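Local coordinates for protein diaminopimelate decarboxylase (Aquifex aeolicus, PDB 2P3E) that probably catalyses the decarboxylation of meso-diaminopimelate to L-lysine with pyridoxal 5'-phosphate, the last step of lysine biosynthesis, at residues R388-E393 with K406-D411; E21-K26 with G399-I404. One frame throughout, in Å; residues are numbered along the deposited sequence.

Both contacts involve the C-terminal hairpin of strands 392-397 and 400-405 in the mixed sheet, away from the annotated sites. Their centres are about 19 Å apart. Along the chain their segments alternate: 21-26, 388-393, 399-404, 406-411. Contact 1 holds the entry to strand 392-397 and the exit from strand 400-405. Contact 2 sits at the other end of this antiparallel hairpin, where its turn meets the N-terminal segment before helix 25-32. The two meet directly at Glu-393 O and Ile-404 N, 2.9 Å apart, probably a hydrogen bond. The C-terminal hairpin is thus tied at both ends, and both contacts also touch the second subunit of the homodimer.

Contact 1 of 2, residues R388-E393 with K406-D411; sequences RPRAAE and KRENYD
Arg-390 and Glu-408 form a salt bridge between the two segments. Arg-390 NE donates to Glu-408 OE2 at 2.8 Å, and Arg-390 NH2 reaches the same oxygen at 3.1 Å. The guanidinium presents its edge, with OE2 nearly in its plane, and OE2 receives it on the syn side. The guanidinium and carboxylate planes are 57° apart. The other carboxylate oxygen takes the backbone: Arg-390 N donates to Glu-408 OE1 at 3.0 Å, from above the carboxylate plane. Arg-405 (a salt bridge to OE2) and His-384 of the same chain (a hydrogen bond to OE1) also hold this carboxylate. Arg-390 NH1 bonds His-384 of the second subunit, which places the pair at the dimer interface. A leucine at Arg-390 would probably leave Glu-408 OE2 without two of its donors and remove this link between subunits.

The segments run in nearly opposite directions, 170° apart, as the entry and exit of the antiparallel hairpin 392-405. Two waters fill in between them. One accepts from Arg-407 NH1 and donates to Pro-389 O; the other donates to Ala-391 O and Lys-406 O. The Arg-407 chain leaves with CG anti to its backbone N (chi1 -171°) and bends at chi3. Ala-392 N then lies over one face of this guanidinium, 3.6 Å above its plane and toward the rim, while the Arg-407 nitrogens bond Pro-35 O and Phe-32 O. Further along, Pro-389 CB rests on Glu-408 O at 3.3 Å. Pro-389 CG touches Tyr-410 CD1 at 3.5 Å, near the start of helix 410-414, where Asn-409 is the N-cap.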
# COMPACT_ATOMS: atom_id res chain seq x y z
N ARG B 388 -2.74 -11.09 -2.71
CA ARG B 388 -1.44 -11.68 -2.50
C ARG B 388 -1.08 -11.68 -1.02
O ARG B 388 -0.96 -10.62 -0.42
CB ARG B 388 -0.36 -10.94 -3.31
CG ARG B 388 -0.63 -10.98 -4.82
CD ARG B 388 0.60 -10.67 -5.68
NE ARG B 388 1.41 -11.88 -5.88
CZ ARG B 388 1.21 -12.83 -6.81
NH1 ARG B 388 0.25 -12.75 -7.74
NH2 ARG B 388 2.04 -13.88 -6.82
N PRO B 389 -0.92 -12.88 -0.42
CA PRO B 389 -0.48 -12.92 0.98
C PRO B 389 0.91 -12.31 1.11
O PRO B 389 1.74 -12.43 0.19
CB PRO B 389 -0.42 -14.41 1.31
CG PRO B 389 -1.30 -15.08 0.29
CD PRO B 389 -1.16 -14.23 -0.97
N ARG B 390 1.14 -11.64 2.23
CA ARG B 390 2.42 -10.99 2.48
C ARG B 390 3.51 -11.99 2.89
O ARG B 390 3.23 -13.13 3.27
CB ARG B 390 2.28 -9.86 3.50
CG ARG B 390 1.36 -8.72 3.02
CD ARG B 390 1.24 -7.59 4.02
NE ARG B 390 0.50 -8.01 5.23
CZ ARG B 390 -0.14 -7.17 6.04
NH1 ARG B 390 -0.14 -5.86 5.78
NH2 ARG B 390 -0.78 -7.63 7.12
N ALA B 391 4.75 -11.52 2.78
CA ALA B 391 5.94 -12.35 2.91
C ALA B 391 6.15 -12.83 4.34
O ALA B 391 5.73 -12.15 5.29
CB ALA B 391 7.15 -11.54 2.47
N ALA B 392 6.85 -13.96 4.48
CA ALA B 392 7.41 -14.35 5.78
C ALA B 392 8.54 -13.37 6.13
O ALA B 392 9.13 -12.75 5.24
CB ALA B 392 7.95 -15.79 5.74
N GLU B 393 8.79 -13.22 7.43
CA GLU B 393 9.93 -12.45 7.92
C GLU B 393 10.81 -13.32 8.84
O GLU B 393 10.31 -13.97 9.75
CB GLU B 393 9.44 -11.23 8.70
CG GLU B 393 8.74 -10.15 7.84
CD GLU B 393 8.34 -8.91 8.67
OE1 GLU B 393 7.50 -9.04 9.62
OE2 GLU B 393 8.84 -7.81 8.39
N LYS B 406 5.14 -15.43 10.28
CA LYS B 406 4.76 -16.51 9.36
C LYS B 406 4.24 -15.89 8.07
O LYS B 406 3.65 -14.79 8.09
CB LYS B 406 3.67 -17.39 9.96
CG LYS B 406 4.10 -18.19 11.23
CD LYS B 406 2.87 -18.95 11.83
CE LYS B 406 1.80 -17.99 12.38
NZ LYS B 406 0.79 -18.65 13.29
N ARG B 407 4.46 -16.58 6.96
CA ARG B 407 3.82 -16.23 5.71
C ARG B 407 2.30 -16.33 5.88
O ARG B 407 1.80 -17.30 6.46
CB ARG B 407 4.28 -17.16 4.59
CG ARG B 407 3.84 -16.74 3.18
CD ARG B 407 4.48 -17.65 2.12
NE ARG B 407 5.93 -17.66 2.28
CZ ARG B 407 6.75 -16.70 1.83
NH1 ARG B 407 6.27 -15.64 1.17
NH2 ARG B 407 8.05 -16.79 2.07
N GLU B 408 1.59 -15.33 5.38
CA GLU B 408 0.13 -15.33 5.39
C GLU B 408 -0.39 -16.32 4.36
O GLU B 408 0.33 -16.73 3.46
CB GLU B 408 -0.37 -13.91 5.06
CG GLU B 408 0.00 -12.89 6.12
CD GLU B 408 -0.17 -11.45 5.65
OE1 GLU B 408 -0.68 -11.25 4.54
OE2 GLU B 408 0.15 -10.54 6.43
N ASN B 409 -1.66 -16.70 4.52
CA ASN B 409 -2.38 -17.45 3.51
C ASN B 409 -3.61 -16.66 3.08
O ASN B 409 -3.88 -15.60 3.63
CB ASN B 409 -2.72 -18.85 4.03
CG ASN B 409 -3.54 -18.83 5.32
OD1 ASN B 409 -4.24 -17.87 5.64
ND2 ASN B 409 -3.46 -19.93 6.05
N TYR B 410 -4.34 -17.16 2.08
CA TYR B 410 -5.52 -16.45 1.57
C TYR B 410 -6.59 -16.23 2.64
O TYR B 410 -7.25 -15.18 2.67
CB TYR B 410 -6.13 -17.21 0.38
CG TYR B 410 -5.15 -17.53 -0.73
CD1 TYR B 410 -4.18 -16.60 -1.12
CD2 TYR B 410 -5.23 -18.74 -1.41
CE1 TYR B 410 -3.27 -16.91 -2.15
CE2 TYR B 410 -4.35 -19.05 -2.44
CZ TYR B 410 -3.37 -18.12 -2.80
OH TYR B 410 -2.51 -18.42 -3.82
N ASP B 411 -6.77 -17.24 3.50
CA ASP B 411 -7.76 -17.16 4.55
C ASP B 411 -7.52 -15.92 5.42
O ASP B 411 -8.47 -15.26 5.81
CB ASP B 411 -7.74 -18.41 5.43
CG ASP B 411 -8.47 -19.62 4.79
OD1 ASP B 411 -9.17 -19.46 3.76
OD2 ASP B 411 -8.32 -20.73 5.36
O HOH W 1 3.71 -14.67 0.31
O HOH W 2 3.27 -12.45 6.72

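Contact 2 of 2, residues E21-K26 with G399-I404; sequences EGVSLK and GSVKLI
Gly-399 N donates a hydrogen bond to Glu-21 O at 2.7 Å. It is the one hydrogen bond between these segments. The chains come closest beside it, with Gly-22 CA 4.6 Å from Gly-399 CA. Both glycines have positive phi, 72° and 81°, a backbone shape that glycine adopts easily.

Val-23 carries the side-chain contact, and its two methyls do different work. CG2 lies against the Gly-399 peptide, 3.5 Å from Gly-399 C. CG1 stands anti to the backbone N (chi1 -177°), and this turns it to the Val-401 side chain. There Val-23 CG1 meets Val-401 CG1 at 3.9 Å, and the two valines pass each other at a slant. The same Val-401 methyl lies 4.1 Å from Val-23 CG2, so it packs against both branches.

Gly-399 belongs to the tight turn of a beta hairpin, between antiparallel strands 392-397 and 400-405. Segment 21-26 comes from far away in sequence. It leaves the small N-terminal antiparallel sheet through strand 23-24 and enters helix 25-32, with Ser-24 as its N-cap. Its OG caps Glu-27 N. The contact therefore joins the N-terminal part of the chain to the C-terminal hairpin.

The valine pair continues into a larger apolar patch, since Val-23 and Val-401 each touch both Val-396 and Leu-28. The Glu-21 carboxylate bonds Ser-40 OG and Asn-42 N through OE2. Its OE1 accepts from Asn-398 N, so Glu-21 holds the hairpin turn by its side chain as well as by its carbonyl.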
# COMPACT_ATOMS: atom_id res chain seq x y z
N GLU B 21 24.87 -12.66 8.18
CA GLU B 21 25.24 -13.21 9.49
C GLU B 21 25.52 -14.73 9.49
O GLU B 21 25.05 -15.47 10.36
CB GLU B 21 24.17 -12.85 10.56
CG GLU B 21 24.11 -11.36 10.87
CD GLU B 21 23.73 -11.09 12.30
OE1 GLU B 21 24.26 -11.78 13.20
OE2 GLU B 21 22.91 -10.17 12.53
N GLY B 22 26.27 -15.18 8.49
CA GLY B 22 26.65 -16.59 8.37
C GLY B 22 25.53 -17.54 7.97
O GLY B 22 25.65 -18.75 8.14
N VAL B 23 24.42 -16.99 7.46
CA VAL B 23 23.31 -17.81 6.98
C VAL B 23 23.09 -17.56 5.49
O VAL B 23 22.97 -16.42 5.05
CB VAL B 23 21.98 -17.58 7.77
CG1 VAL B 23 20.88 -18.51 7.27
CG2 VAL B 23 22.19 -17.79 9.26
N SER B 24 23.05 -18.65 4.72
CA SER B 24 22.91 -18.58 3.27
C SER B 24 21.50 -18.08 2.93
O SER B 24 20.52 -18.61 3.43
CB SER B 24 23.10 -19.99 2.68
OG SER B 24 22.55 -20.09 1.40
N LEU B 25 21.42 -17.05 2.08
CA LEU B 25 20.13 -16.57 1.59
C LEU B 25 19.42 -17.59 0.72
O LEU B 25 18.19 -17.67 0.73
CB LEU B 25 20.28 -15.22 0.87
CG LEU B 25 20.51 -14.15 1.95
CD1 LEU B 25 21.02 -12.92 1.34
CD2 LEU B 25 19.24 -13.86 2.80
N LYS B 26 20.18 -18.37 -0.04
CA LYS B 26 19.56 -19.43 -0.84
C LYS B 26 18.88 -20.49 0.04
O LYS B 26 17.76 -20.91 -0.24
CB LYS B 26 20.55 -20.07 -1.81
CG LYS B 26 19.92 -21.13 -2.70
CD LYS B 26 20.87 -21.55 -3.81
CE LYS B 26 20.19 -22.49 -4.78
NZ LYS B 26 21.20 -23.13 -5.71
N GLY B 399 24.71 -17.05 12.57
CA GLY B 399 24.50 -18.40 12.05
C GLY B 399 23.17 -19.08 12.34
O GLY B 399 22.90 -20.15 11.79
N SER B 400 22.32 -18.50 13.19
CA SER B 400 21.03 -19.12 13.47
C SER B 400 19.87 -18.20 13.08
O SER B 400 20.10 -17.03 12.74
CB SER B 400 20.93 -19.57 14.92
OG SER B 400 20.81 -18.46 15.79
N VAL B 401 18.65 -18.73 13.10
CA VAL B 401 17.48 -17.98 12.60
C VAL B 401 16.25 -18.14 13.47
O VAL B 401 16.02 -19.20 14.06
CB VAL B 401 17.09 -18.32 11.12
CG1 VAL B 401 18.27 -18.18 10.21
CG2 VAL B 401 16.50 -19.74 10.99
N LYS B 402 15.45 -17.08 13.55
CA LYS B 402 14.14 -17.15 14.13
C LYS B 402 13.11 -16.68 13.10
O LYS B 402 13.30 -15.67 12.42
CB LYS B 402 14.06 -16.26 15.38
CG LYS B 402 14.90 -16.73 16.56
CD LYS B 402 14.72 -15.82 17.79
CE LYS B 402 15.22 -14.40 17.47
NZ LYS B 402 15.71 -13.56 18.64
N LEU B 403 12.02 -17.43 12.99
CA LEU B 403 10.90 -16.98 12.21
C LEU B 403 10.17 -15.91 13.02
O LEU B 403 9.71 -16.19 14.13
CB LEU B 403 9.98 -18.16 11.84
CG LEU B 403 8.75 -17.89 10.94
CD1 LEU B 403 9.22 -17.40 9.55
CD2 LEU B 403 7.94 -19.17 10.80
N ILE B 404 10.12 -14.68 12.50
CA ILE B 404 9.49 -13.58 13.27
C ILE B 404 8.13 -13.09 12.69
O ILE B 404 7.40 -12.32 13.34
CB ILE B 404 10.49 -12.40 13.54
CG1 ILE B 404 11.03 -11.82 12.22
CG2 ILE B 404 11.65 -12.87 14.44
CD1 ILE B 404 11.62 -10.43 12.36